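Local structure of probable adenylyl-sulfate kinase (Aeropyrum pernix, 2YVU) at residues A[115-120]-A[178-183]; A[45-50]-A[79-84]; A[35-40]-A[85-90]. The protein probably catalyses the ATP-dependent 3'-phosphorylation of adenosine 5'-phosphosulfate, giving 3'-phosphoadenylyl sulfate, the activated form of sulfate. All coordinates share one frame; numbering follows the deposited sequence.

Contact 1 of 3, residues A[115-120]-A[178-183]; sequences LEIYVK and YSLVKA
L180 of helix 170-184 puts a single methyl, CD1, against two residues of strand 114-120, L115 and I117. Its approach to I117 is the nearer, CD1 to CD1 at 3.9 Å; the second, from L180 CD1 to L115 CD1, measures 4.1 Å. In both pairs the side chains reach toward each other and meet tip to tip, so one leucine methyl bridges two neighbouring positions on the same face of the strand. L180 gets there with CG anti to its backbone N (chi1 -156°), while its chi2 of -142° lies well away from a staggered value. On the strand side, CG of L115 and CG1 of I117 both lie beside the backbone N, but the chains differ further out: L115 continues extended to CD1, whereas I117 bends at chi2 (-60°) to bring CD1 round to the leucine. The nearest CA atoms, those of L115 and V181, are 8.5 Å apart. V181 rests beside this junction on I14 and V16 of strand 14-19, and L161 of the edge strand 161-164 touches both I117 and L180. Between the two aliphatic residues E116 points the other way, and its carboxylate forms salt bridges with R100 and R104 of helix 97-109. Strand 114-120 is thus sandwiched in the alpha/beta manner of P-loop kinases, aliphatic toward the C-terminal helix, with the E116 carboxylate turned to the arginines of helix 97-109. With no hydrogen bond between the two segments, the helix is held here by burial of branched hydrocarbon, an attachment that depends on shape and carries little directionality.

Contact 2 of 3, residues A[45-50]-A[79-84]; sequences EVLDGD and RLLARN
L81, near the end of helix 64-82, lays its CD1 methyl over strand 44-48, 4.2 Å from E45 CB and 4.5 Å from L47 CD1. CG of L81 sits beside the backbone N (chi1 -74°), and CD1 continues the extended branch (chi2 164°) that reaches the strand. V88 of strand 87-91 packs on both leucines, and L81 of the second subunit touches L81, so the close-packed part lies at the dimer interface. E45 gives the helix only its aliphatic base: its chain bends at chi2, and OE2 is taken by R83 NE and N84 of the second subunit. N84 ND2 also donates to L80 O of its own chain (2.8 Å, N-H...O 153°), tying the amide to the helix end. R83 has one guanidinium face over L80 CD1, 3.5 Å from the plane, and its NH1 pairs with E110 of its own chain.

Beyond L47 the two segments diverge. D48 is the N-cap of helix 49-53, its OD1 accepting from W51 N, and D50 lies exposed to solvent. Helix 64-82 belongs to the crossover from strand 44-48 to strand 87-91. Between these two segments no hydrogen bond forms, and the contact is apolar; the buried E45 carboxylate is answered across the dimer, probably offsetting the cost of burying its charge.

Contact 3 of 3, residues A[35-40]-A[85-90]; sequences DLLQKE and GVIVIC
The side of helix 26-39 turned to strand 87-91 is represented here by L37, whose CD1 meets both I87 and I89. The segment opens at D35, on the far side of the helix from the strand, where OD2 takes a salt bridge from K39 NZ (3.0 Å), one turn on. The lysine comes in on the syn side of that oxygen, 23° out of the carboxylate plane. L36 leans instead toward the C-terminal helix 170-184.

L37 follows and carries the contact. Its CG lies beside the backbone N, anti to the carbonyl carbon (chi1 -60°), and the extended branch ends in CD1, 4.1 Å from I87 CG2 and 4.2 Å from I89 CD1. The two isoleucines offer different branches: I87 presents CG2, the methyl anti to its backbone N, and crosses L37 at about a right angle, whereas I89 sends the end of its longer branch and meets L37 more obliquely. I89 goes on to touch A30, L33 and A34 of the same helix, and Y42 packs on L37 and I87. Q38 touches V44 of the edge strand. E40 N makes only weak bonds to L36 O and L37 O, while the E40 carboxylate is bound by K182 and Y178 of helix 170-184.

Across the contact, G85 ends helix 64-82 as the C-prime residue of a Schellman motif; its positive phi (86°) suits glycine. Helix 26-39 belongs to the crossover from strand 14-19 to strand 44-48, and here it lies against strand 87-91, which runs between those two. The chemistry is divided by face: the D35-K39 ion pair keeps to the outer side of the helix, while the inner side meets the sheet through methyl groups alone.

How the contacts relate
All three contacts attach helices to one parallel sheet. Contacts 1 and 3 use the same face of it, contact 2 the opposite one. Contacts 2 and 3 are closest, centres 10 Å apart, and are joined through neighbouring strands: E45 O lies 2.9 Å from I89 N, and L47 N 2.9 Å from I89 O. Contacts 1 and 3, centres 13 Å apart, are linked by a salt bridge from K182 NZ of helix 170-184 to E40 OE1, just after helix 26-39, at 2.6 Å. Contacts 1 and 2 do not touch. By similarity K26 binds ATP and S94 is the phosphoserine intermediate; the I117 side chain lies about 8 Å and 10 Å from theirs, and the side chain of I89 is about 9 Å from that of K26.

Contact 1 of 3, residues A[115-120]-A[178-183]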
ATOM      1  N   LEU A 115     -11.471  13.692  -0.471  1.00 23.06           N
ATOM      2  CA  LEU A 115     -12.271  14.383  -1.478  1.00 27.79           C
ATOM      3  C   LEU A 115     -12.851  13.435  -2.518  1.00 27.88           C
ATOM      4  O   LEU A 115     -12.137  12.938  -3.390  1.00 30.59           O
ATOM      5  CB  LEU A 115     -11.426  15.450  -2.190  1.00 21.17           C
ATOM      6  CG  LEU A 115     -10.734  16.445  -1.262  1.00 38.31           C
ATOM      7  CD1 LEU A 115      -9.809  17.370  -2.043  1.00 36.47           C
ATOM      8  CD2 LEU A 115     -11.794  17.221  -0.530  1.00 33.56           C
ATOM      9  N   GLU A 116     -14.149  13.191  -2.427  1.00 28.17           N
ATOM     10  CA  GLU A 116     -14.826  12.312  -3.367  1.00 28.36           C
ATOM     11  C   GLU A 116     -15.228  13.141  -4.587  1.00 29.34           C
ATOM     12  O   GLU A 116     -16.095  14.018  -4.518  1.00 28.12           O
ATOM     13  CB  GLU A 116     -16.039  11.685  -2.696  1.00 25.79           C
ATOM     14  CG  GLU A 116     -16.810  10.704  -3.551  1.00 29.54           C
ATOM     15  CD  GLU A 116     -17.752   9.851  -2.709  1.00 33.26           C
ATOM     16  OE1 GLU A 116     -18.092  10.270  -1.591  1.00 34.88           O
ATOM     17  OE2 GLU A 116     -18.152   8.764  -3.158  1.00 28.24           O
ATOM     18  N   ILE A 117     -14.566  12.859  -5.698  1.00 22.79           N
ATOM     19  CA  ILE A 117     -14.776  13.576  -6.949  1.00 24.81           C
ATOM     20  C   ILE A 117     -15.578  12.746  -7.939  1.00 27.37           C
ATOM     21  O   ILE A 117     -15.121  11.690  -8.412  1.00 24.86           O
ATOM     22  CB  ILE A 117     -13.417  13.908  -7.602  1.00 27.14           C
ATOM     23  CG1 ILE A 117     -12.496  14.541  -6.553  1.00 25.33           C
ATOM     24  CG2 ILE A 117     -13.628  14.733  -8.894  1.00 19.70           C
ATOM     25  CD1 ILE A 117     -13.018  15.862  -5.927  1.00 22.00           C
ATOM     26  N   TYR A 118     -16.763  13.230  -8.279  1.00 28.21           N
ATOM     27  CA  TYR A 118     -17.597  12.509  -9.228  1.00 27.68           C
ATOM     28  C   TYR A 118     -17.305  12.926 -10.666  1.00 28.09           C
ATOM     29  O   TYR A 118     -17.595  14.057 -11.073  1.00 28.04           O
ATOM     30  CB  TYR A 118     -19.083  12.715  -8.885  1.00 25.60           C
ATOM     31  CG  TYR A 118     -20.064  12.036  -9.833  1.00 29.64           C
ATOM     32  CD1 TYR A 118     -19.760  10.821 -10.447  1.00 35.86           C
ATOM     33  CD2 TYR A 118     -21.320  12.583 -10.065  1.00 32.71           C
ATOM     34  CE1 TYR A 118     -20.693  10.161 -11.277  1.00 33.00           C
ATOM     35  CE2 TYR A 118     -22.258  11.933 -10.886  1.00 31.69           C
ATOM     36  CZ  TYR A 118     -21.935  10.726 -11.488  1.00 33.87           C
ATOM     37  OH  TYR A 118     -22.856  10.100 -12.315  1.00 37.59           O
ATOM     38  N   VAL A 119     -16.716  11.998 -11.420  1.00 26.54           N
ATOM     39  CA  VAL A 119     -16.391  12.183 -12.827  1.00 26.01           C
ATOM     40  C   VAL A 119     -17.646  11.662 -13.538  1.00 26.80           C
ATOM     41  O   VAL A 119     -17.858  10.456 -13.683  1.00 26.46           O
ATOM     42  CB  VAL A 119     -15.139  11.367 -13.200  1.00 32.64           C
ATOM     43  CG1 VAL A 119     -14.753  11.615 -14.666  1.00 27.54           C
ATOM     44  CG2 VAL A 119     -13.993  11.754 -12.263  1.00 26.56           C
ATOM     45  N   LYS A 120     -18.461  12.607 -13.981  1.00 27.95           N
ATOM     46  CA  LYS A 120     -19.762  12.326 -14.565  1.00 30.20           C
ATOM     47  C   LYS A 120     -19.867  12.149 -16.070  1.00 29.61           C
ATOM     48  O   LYS A 120     -19.516  13.046 -16.849  1.00 32.72           O
ATOM     49  CB  LYS A 120     -20.723  13.420 -14.087  1.00 25.22           C
ATOM     50  CG  LYS A 120     -22.126  13.364 -14.652  1.00 31.77           C
ATOM     51  CD  LYS A 120     -22.976  14.423 -13.957  1.00 34.02           C
ATOM     52  CE  LYS A 120     -24.429  14.367 -14.410  1.00 47.86           C
ATOM     53  NZ  LYS A 120     -24.556  14.638 -15.875  1.00 52.92           N
ATOM     54  N   TYR A 178      -8.012  20.964  -9.620  1.00 26.62           N
ATOM     55  CA  TYR A 178      -6.786  21.530  -9.089  1.00 27.30           C
ATOM     56  C   TYR A 178      -7.091  22.667  -8.120  1.00 27.30           C
ATOM     57  O   TYR A 178      -6.418  22.797  -7.109  1.00 32.05           O
ATOM     58  CB  TYR A 178      -5.905  22.023 -10.247  1.00 22.67           C
ATOM     59  CG  TYR A 178      -4.715  22.867  -9.818  1.00 34.18           C
ATOM     60  CD1 TYR A 178      -4.878  24.211  -9.469  1.00 32.93           C
ATOM     61  CD2 TYR A 178      -3.428  22.324  -9.771  1.00 36.19           C
ATOM     62  CE1 TYR A 178      -3.797  24.992  -9.089  1.00 39.60           C
ATOM     63  CE2 TYR A 178      -2.329  23.103  -9.386  1.00 37.91           C
ATOM     64  CZ  TYR A 178      -2.527  24.433  -9.049  1.00 40.40           C
ATOM     65  OH  TYR A 178      -1.469  25.208  -8.671  1.00 38.70           O
ATOM     66  N   SER A 179      -8.100  23.487  -8.413  1.00 31.34           N
ATOM     67  CA  SER A 179      -8.443  24.605  -7.520  1.00 29.34           C
ATOM     68  C   SER A 179      -8.957  24.116  -6.171  1.00 32.43           C
ATOM     69  O   SER A 179      -8.629  24.699  -5.134  1.00 29.41           O
ATOM     70  CB  SER A 179      -9.493  25.513  -8.163  1.00 36.16           C
ATOM     71  OG  SER A 179      -8.968  26.177  -9.299  1.00 39.25           O
ATOM     72  N   LEU A 180      -9.758  23.047  -6.183  1.00 29.67           N
ATOM     73  CA  LEU A 180     -10.299  22.466  -4.943  1.00 31.36           C
ATOM     74  C   LEU A 180      -9.118  21.895  -4.140  1.00 31.36           C
ATOM     75  O   LEU A 180      -8.975  22.157  -2.940  1.00 29.66           O
ATOM     76  CB  LEU A 180     -11.300  21.329  -5.257  1.00 33.53           C
ATOM     77  CG  LEU A 180     -12.410  20.891  -4.270  1.00 44.61           C
ATOM     78  CD1 LEU A 180     -12.584  19.356  -4.294  1.00 32.92           C
ATOM     79  CD2 LEU A 180     -12.089  21.334  -2.866  1.00 41.71           C
ATOM     80  N   VAL A 181      -8.266  21.121  -4.807  1.00 29.11           N
ATOM     81  CA  VAL A 181      -7.111  20.529  -4.131  1.00 26.09           C
ATOM     82  C   VAL A 181      -6.238  21.612  -3.486  1.00 32.82           C
ATOM     83  O   VAL A 181      -5.883  21.517  -2.312  1.00 29.93           O
ATOM     84  CB  VAL A 181      -6.236  19.709  -5.121  1.00 28.93           C
ATOM     85  CG1 VAL A 181      -4.878  19.426  -4.503  1.00 26.89           C
ATOM     86  CG2 VAL A 181      -6.934  18.371  -5.451  1.00 29.74           C
ATOM     87  N   LYS A 182      -5.886  22.636  -4.259  1.00 28.75           N
ATOM     88  CA  LYS A 182      -5.042  23.704  -3.728  1.00 37.79           C
ATOM     89  C   LYS A 182      -5.743  24.457  -2.601  1.00 34.78           C
ATOM     90  O   LYS A 182      -5.102  24.949  -1.679  1.00 32.38           O
ATOM     91  CB  LYS A 182      -4.647  24.676  -4.846  1.00 34.65           C
ATOM     92  CG  LYS A 182      -3.745  24.049  -5.896  1.00 35.21           C
ATOM     93  CD  LYS A 182      -2.325  23.781  -5.374  1.00 39.96           C
ATOM     94  CE  LYS A 182      -1.580  25.101  -5.148  1.00 46.74           C
ATOM     95  NZ  LYS A 182      -0.100  24.945  -5.058  1.00 44.91           N
ATOM     96  N   ALA A 183      -7.064  24.531  -2.666  1.00 37.14           N
ATOM     97  CA  ALA A 183      -7.799  25.230  -1.627  1.00 36.43           C
ATOM     98  C   ALA A 183      -7.728  24.450  -0.332  1.00 39.73           C
ATOM     99  O   ALA A 183      -7.745  25.028   0.747  1.00 44.24           O
ATOM    100  CB  ALA A 183      -9.250  25.420  -2.044  1.00 40.44           C
TER

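Contact 2 of 3, residues A[45-50]-A[79-84]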
ATOM      1  N   GLU A  45       1.155  10.511  -5.439  1.00 18.61           N
ATOM      2  CA  GLU A  45       1.078   9.135  -5.906  1.00 24.83           C
ATOM      3  C   GLU A  45      -0.288   8.941  -6.498  1.00 28.09           C
ATOM      4  O   GLU A  45      -1.290   9.318  -5.892  1.00 27.53           O
ATOM      5  CB  GLU A  45       1.276   8.132  -4.789  1.00 26.85           C
ATOM      6  CG  GLU A  45       2.684   8.113  -4.251  1.00 23.78           C
ATOM      7  CD  GLU A  45       3.659   7.516  -5.243  1.00 19.80           C
ATOM      8  OE1 GLU A  45       3.208   6.924  -6.239  1.00 27.51           O
ATOM      9  OE2 GLU A  45       4.865   7.619  -5.015  1.00 26.50           O
ATOM     10  N   VAL A  46      -0.322   8.362  -7.693  1.00 23.52           N
ATOM     11  CA  VAL A  46      -1.565   8.088  -8.364  1.00 20.24           C
ATOM     12  C   VAL A  46      -1.746   6.584  -8.241  1.00 25.32           C
ATOM     13  O   VAL A  46      -0.880   5.826  -8.660  1.00 22.67           O
ATOM     14  CB  VAL A  46      -1.493   8.442  -9.860  1.00 26.73           C
ATOM     15  CG1 VAL A  46      -2.752   7.993 -10.549  1.00 26.86           C
ATOM     16  CG2 VAL A  46      -1.303   9.930 -10.047  1.00 30.38           C
ATOM     17  N   LEU A  47      -2.852   6.159  -7.642  1.00 25.88           N
ATOM     18  CA  LEU A  47      -3.139   4.748  -7.496  1.00 25.53           C
ATOM     19  C   LEU A  47      -4.350   4.465  -8.369  1.00 26.02           C
ATOM     20  O   LEU A  47      -5.363   5.153  -8.270  1.00 23.49           O
ATOM     21  CB  LEU A  47      -3.444   4.386  -6.025  1.00 23.41           C
ATOM     22  CG  LEU A  47      -2.406   4.790  -4.963  1.00 21.96           C
ATOM     23  CD1 LEU A  47      -2.923   4.451  -3.575  1.00 27.11           C
ATOM     24  CD2 LEU A  47      -1.081   4.080  -5.209  1.00 26.24           C
ATOM     25  N   ASP A  48      -4.236   3.474  -9.247  1.00 25.62           N
ATOM     26  CA  ASP A  48      -5.354   3.123 -10.107  1.00 27.77           C
ATOM     27  C   ASP A  48      -5.452   1.609 -10.264  1.00 26.25           C
ATOM     28  O   ASP A  48      -4.585   0.881  -9.794  1.00 28.28           O
ATOM     29  CB  ASP A  48      -5.218   3.822 -11.462  1.00 29.83           C
ATOM     30  CG  ASP A  48      -3.926   3.470 -12.169  1.00 41.68           C
ATOM     31  OD1 ASP A  48      -3.790   2.323 -12.630  1.00 40.48           O
ATOM     32  OD2 ASP A  48      -3.029   4.338 -12.241  1.00 57.86           O
ATOM     33  N   GLY A  49      -6.520   1.137 -10.898  1.00 29.80           N
ATOM     34  CA  GLY A  49      -6.728  -0.296 -11.072  1.00 27.63           C
ATOM     35  C   GLY A  49      -5.681  -1.037 -11.873  1.00 34.84           C
ATOM     36  O   GLY A  49      -5.277  -2.139 -11.515  1.00 30.54           O
ATOM     37  N   ASP A  50      -5.229  -0.442 -12.966  1.00 36.91           N
ATOM     38  CA  ASP A  50      -4.224  -1.091 -13.784  1.00 41.46           C
ATOM     39  C   ASP A  50      -2.944  -1.309 -12.980  1.00 38.40           C
ATOM     40  O   ASP A  50      -2.289  -2.344 -13.104  1.00 39.60           O
ATOM     41  CB  ASP A  50      -3.959  -0.263 -15.049  1.00 45.27           C
ATOM     42  CG  ASP A  50      -5.085  -0.395 -16.080  1.00 50.25           C
ATOM     43  OD1 ASP A  50      -6.134  -0.995 -15.754  1.00 46.50           O
ATOM     44  OD2 ASP A  50      -4.927   0.106 -17.217  1.00 52.65           O
ATOM     45  N   ARG A  79      -4.108   5.894   3.137  1.00 22.51           N
ATOM     46  CA  ARG A  79      -4.030   6.508   4.453  1.00 24.09           C
ATOM     47  C   ARG A  79      -2.567   6.595   4.929  1.00 27.71           C
ATOM     48  O   ARG A  79      -2.118   7.631   5.440  1.00 24.04           O
ATOM     49  CB  ARG A  79      -4.905   5.698   5.419  1.00 24.16           C
ATOM     50  CG  ARG A  79      -4.691   5.970   6.900  1.00 30.57           C
ATOM     51  CD  ARG A  79      -5.765   5.245   7.726  1.00 29.07           C
ATOM     52  NE  ARG A  79      -5.517   5.276   9.169  1.00 31.03           N
ATOM     53  CZ  ARG A  79      -6.377   4.831  10.088  1.00 34.15           C
ATOM     54  NH1 ARG A  79      -7.551   4.324   9.729  1.00 29.23           N
ATOM     55  NH2 ARG A  79      -6.061   4.876  11.372  1.00 34.36           N
ATOM     56  N   LEU A  80      -1.816   5.509   4.745  1.00 27.64           N
ATOM     57  CA  LEU A  80      -0.419   5.494   5.138  1.00 24.04           C
ATOM     58  C   LEU A  80       0.376   6.542   4.363  1.00 23.05           C
ATOM     59  O   LEU A  80       1.187   7.256   4.932  1.00 22.58           O
ATOM     60  CB  LEU A  80       0.191   4.121   4.882  1.00 28.26           C
ATOM     61  CG  LEU A  80       0.374   3.163   6.062  1.00 38.36           C
ATOM     62  CD1 LEU A  80      -0.788   3.231   7.003  1.00 33.63           C
ATOM     63  CD2 LEU A  80       0.549   1.745   5.499  1.00 35.92           C
ATOM     64  N   LEU A  81       0.164   6.626   3.063  1.00 22.20           N
ATOM     65  CA  LEU A  81       0.920   7.605   2.286  1.00 23.92           C
ATOM     66  C   LEU A  81       0.539   9.024   2.712  1.00 27.36           C
ATOM     67  O   LEU A  81       1.402   9.885   2.941  1.00 27.16           O
ATOM     68  CB  LEU A  81       0.648   7.417   0.785  1.00 20.42           C
ATOM     69  CG  LEU A  81       1.308   6.207   0.087  1.00 27.32           C
ATOM     70  CD1 LEU A  81       0.636   5.939  -1.267  1.00 22.09           C
ATOM     71  CD2 LEU A  81       2.795   6.469  -0.113  1.00 25.83           C
ATOM     72  N   ALA A  82      -0.758   9.258   2.841  1.00 22.07           N
ATOM     73  CA  ALA A  82      -1.238  10.586   3.185  1.00 27.42           C
ATOM     74  C   ALA A  82      -0.800  11.065   4.563  1.00 21.87           C
ATOM     75  O   ALA A  82      -0.504  12.248   4.737  1.00 27.42           O
ATOM     76  CB  ALA A  82      -2.766  10.642   3.049  1.00 24.58           C
ATOM     77  N   ARG A  83      -0.758  10.171   5.546  1.00 29.88           N
ATOM     78  CA  ARG A  83      -0.318  10.601   6.864  1.00 32.57           C
ATOM     79  C   ARG A  83       1.172  10.906   6.835  1.00 37.13           C
ATOM     80  O   ARG A  83       1.720  11.421   7.813  1.00 35.84           O
ATOM     81  CB  ARG A  83      -0.642   9.558   7.954  1.00 31.66           C
ATOM     82  CG  ARG A  83       0.199   8.289   7.996  1.00 30.77           C
ATOM     83  CD  ARG A  83      -0.493   7.329   8.951  1.00 26.66           C
ATOM     84  NE  ARG A  83       0.268   6.124   9.286  1.00 29.59           N
ATOM     85  CZ  ARG A  83      -0.270   5.090   9.927  1.00 32.25           C
ATOM     86  NH1 ARG A  83      -1.556   5.139  10.274  1.00 31.81           N
ATOM     87  NH2 ARG A  83       0.460   4.026  10.246  1.00 26.10           N
ATOM     88  N   ASN A  84       1.839  10.593   5.721  1.00 28.16           N
ATOM     89  CA  ASN A  84       3.259  10.909   5.621  1.00 31.01           C
ATOM     90  C   ASN A  84       3.520  12.031   4.637  1.00 29.31           C
ATOM     91  O   ASN A  84       4.584  12.095   4.038  1.00 30.02           O
ATOM     92  CB  ASN A  84       4.083   9.669   5.260  1.00 29.53           C
ATOM     93  CG  ASN A  84       4.235   8.719   6.441  1.00 24.93           C
ATOM     94  OD1 ASN A  84       5.012   8.975   7.356  1.00 31.93           O
ATOM     95  ND2 ASN A  84       3.471   7.641   6.440  1.00 24.64           N
TER

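Contact 3 of 3, residues A[35-40]-A[85-90]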
ATOM      1  N   ASP A  35       0.499  15.447 -12.618  1.00 33.52           N
ATOM      2  CA  ASP A  35       1.611  16.130 -13.281  1.00 37.97           C
ATOM      3  C   ASP A  35       1.724  17.577 -12.775  1.00 39.32           C
ATOM      4  O   ASP A  35       2.819  18.058 -12.490  1.00 34.79           O
ATOM      5  CB  ASP A  35       1.405  16.124 -14.798  1.00 42.29           C
ATOM      6  CG  ASP A  35       2.664  16.494 -15.553  1.00 53.13           C
ATOM      7  OD1 ASP A  35       3.711  15.876 -15.269  1.00 56.80           O
ATOM      8  OD2 ASP A  35       2.616  17.393 -16.428  1.00 59.25           O
ATOM      9  N   LEU A  36       0.587  18.265 -12.653  1.00 38.98           N
ATOM     10  CA  LEU A  36       0.571  19.650 -12.176  1.00 37.85           C
ATOM     11  C   LEU A  36       1.166  19.843 -10.781  1.00 38.53           C
ATOM     12  O   LEU A  36       1.977  20.745 -10.545  1.00 41.86           O
ATOM     13  CB  LEU A  36      -0.865  20.188 -12.158  1.00 40.26           C
ATOM     14  CG  LEU A  36      -1.634  20.441 -13.465  1.00 45.14           C
ATOM     15  CD1 LEU A  36      -3.035  20.968 -13.124  1.00 44.16           C
ATOM     16  CD2 LEU A  36      -0.901  21.452 -14.337  1.00 44.11           C
ATOM     17  N   LEU A  37       0.740  19.009  -9.846  1.00 34.88           N
ATOM     18  CA  LEU A  37       1.209  19.098  -8.475  1.00 32.99           C
ATOM     19  C   LEU A  37       2.669  18.695  -8.319  1.00 30.70           C
ATOM     20  O   LEU A  37       3.395  19.297  -7.545  1.00 34.32           O
ATOM     21  CB  LEU A  37       0.329  18.228  -7.576  1.00 24.82           C
ATOM     22  CG  LEU A  37      -1.133  18.642  -7.584  1.00 25.02           C
ATOM     23  CD1 LEU A  37      -1.973  17.515  -7.022  1.00 26.57           C
ATOM     24  CD2 LEU A  37      -1.308  19.937  -6.756  1.00 24.11           C
ATOM     25  N   GLN A  38       3.090  17.659  -9.031  1.00 33.89           N
ATOM     26  CA  GLN A  38       4.479  17.242  -8.934  1.00 43.34           C
ATOM     27  C   GLN A  38       5.355  18.379  -9.447  1.00 41.81           C
ATOM     28  O   GLN A  38       6.296  18.792  -8.772  1.00 41.76           O
ATOM     29  CB  GLN A  38       4.715  15.951  -9.729  1.00 40.48           C
ATOM     30  CG  GLN A  38       4.054  14.730  -9.080  1.00 46.35           C
ATOM     31  CD  GLN A  38       4.215  13.440  -9.889  1.00 52.27           C
ATOM     32  OE1 GLN A  38       4.338  13.470 -11.113  1.00 51.12           O
ATOM     33  NE2 GLN A  38       4.187  12.301  -9.201  1.00 44.55           N
ATOM     34  N   LYS A  39       5.032  18.911 -10.623  1.00 44.15           N
ATOM     35  CA  LYS A  39       5.817  20.017 -11.164  1.00 41.72           C
ATOM     36  C   LYS A  39       5.907  21.173 -10.170  1.00 40.70           C
ATOM     37  O   LYS A  39       6.846  21.956 -10.211  1.00 46.07           O
ATOM     38  CB  LYS A  39       5.239  20.478 -12.502  1.00 43.64           C
ATOM     39  CG  LYS A  39       5.597  19.538 -13.648  1.00 47.83           C
ATOM     40  CD  LYS A  39       4.870  19.920 -14.933  1.00 57.96           C
ATOM     41  CE  LYS A  39       5.295  19.045 -16.113  1.00 64.50           C
ATOM     42  NZ  LYS A  39       4.580  19.425 -17.379  1.00 64.13           N
ATOM     43  N   GLU A  40       4.942  21.272  -9.262  1.00 41.12           N
ATOM     44  CA  GLU A  40       4.976  22.325  -8.246  1.00 38.71           C
ATOM     45  C   GLU A  40       5.773  21.858  -7.036  1.00 37.62           C
ATOM     46  O   GLU A  40       5.930  22.594  -6.068  1.00 37.68           O
ATOM     47  CB  GLU A  40       3.563  22.717  -7.805  1.00 44.27           C
ATOM     48  CG  GLU A  40       2.775  23.441  -8.874  1.00 46.71           C
ATOM     49  CD  GLU A  40       1.449  23.987  -8.365  1.00 50.16           C
ATOM     50  OE1 GLU A  40       1.267  24.091  -7.136  1.00 48.99           O
ATOM     51  OE2 GLU A  40       0.594  24.329  -9.204  1.00 56.92           O
ATOM     52  N   GLY A  85       2.526  12.897   4.457  1.00 27.12           N
ATOM     53  CA  GLY A  85       2.681  14.056   3.586  1.00 27.31           C
ATOM     54  C   GLY A  85       2.407  13.933   2.102  1.00 28.31           C
ATOM     55  O   GLY A  85       2.606  14.885   1.370  1.00 30.71           O
ATOM     56  N   VAL A  86       1.907  12.787   1.659  1.00 24.57           N
ATOM     57  CA  VAL A  86       1.653  12.573   0.256  1.00 22.40           C
ATOM     58  C   VAL A  86       0.231  12.883  -0.200  1.00 28.68           C
ATOM     59  O   VAL A  86      -0.735  12.577   0.490  1.00 26.34           O
ATOM     60  CB  VAL A  86       1.940  11.105  -0.103  1.00 28.07           C
ATOM     61  CG1 VAL A  86       1.727  10.880  -1.593  1.00 21.33           C
ATOM     62  CG2 VAL A  86       3.358  10.727   0.335  1.00 22.21           C
ATOM     63  N   ILE A  87       0.116  13.480  -1.378  1.00 26.51           N
ATOM     64  CA  ILE A  87      -1.180  13.761  -1.977  1.00 25.07           C
ATOM     65  C   ILE A  87      -1.488  12.494  -2.770  1.00 24.72           C
ATOM     66  O   ILE A  87      -0.795  12.183  -3.743  1.00 22.32           O
ATOM     67  CB  ILE A  87      -1.108  14.979  -2.931  1.00 24.56           C
ATOM     68  CG1 ILE A  87      -0.851  16.265  -2.115  1.00 25.13           C
ATOM     69  CG2 ILE A  87      -2.423  15.090  -3.731  1.00 22.47           C
ATOM     70  CD1 ILE A  87      -0.664  17.531  -2.971  1.00 28.34           C
ATOM     71  N   VAL A  88      -2.509  11.754  -2.349  1.00 21.51           N
ATOM     72  CA  VAL A  88      -2.835  10.499  -3.015  1.00 23.49           C
ATOM     73  C   VAL A  88      -4.026  10.641  -3.920  1.00 26.75           C
ATOM     74  O   VAL A  88      -5.131  10.901  -3.452  1.00 25.40           O
ATOM     75  CB  VAL A  88      -3.150   9.415  -2.003  1.00 19.22           C
ATOM     76  CG1 VAL A  88      -3.207   8.016  -2.711  1.00 18.68           C
ATOM     77  CG2 VAL A  88      -2.104   9.452  -0.898  1.00 19.10           C
ATOM     78  N   ILE A  89      -3.799  10.497  -5.217  1.00 21.81           N
ATOM     79  CA  ILE A  89      -4.896  10.610  -6.174  1.00 23.04           C
ATOM     80  C   ILE A  89      -5.315   9.201  -6.583  1.00 25.44           C
ATOM     81  O   ILE A  89      -4.516   8.424  -7.133  1.00 24.88           O
ATOM     82  CB  ILE A  89      -4.465  11.454  -7.391  1.00 26.64           C
ATOM     83  CG1 ILE A  89      -4.027  12.850  -6.907  1.00 23.79           C
ATOM     84  CG2 ILE A  89      -5.624  11.600  -8.381  1.00 26.14           C
ATOM     85  CD1 ILE A  89      -3.156  13.606  -7.921  1.00 26.38           C
ATOM     86  N   CYS A  90      -6.566   8.857  -6.290  1.00 25.29           N
ATOM     87  CA  CYS A  90      -7.064   7.519  -6.589  1.00 22.81           C
ATOM     88  C   CYS A  90      -8.103   7.446  -7.700  1.00 24.10           C
ATOM     89  O   CYS A  90      -9.033   8.248  -7.745  1.00 26.06           O
ATOM     90  CB  CYS A  90      -7.668   6.891  -5.329  1.00 21.48           C
ATOM     91  SG  CYS A  90      -6.555   6.670  -3.976  1.00 25.65           S
TER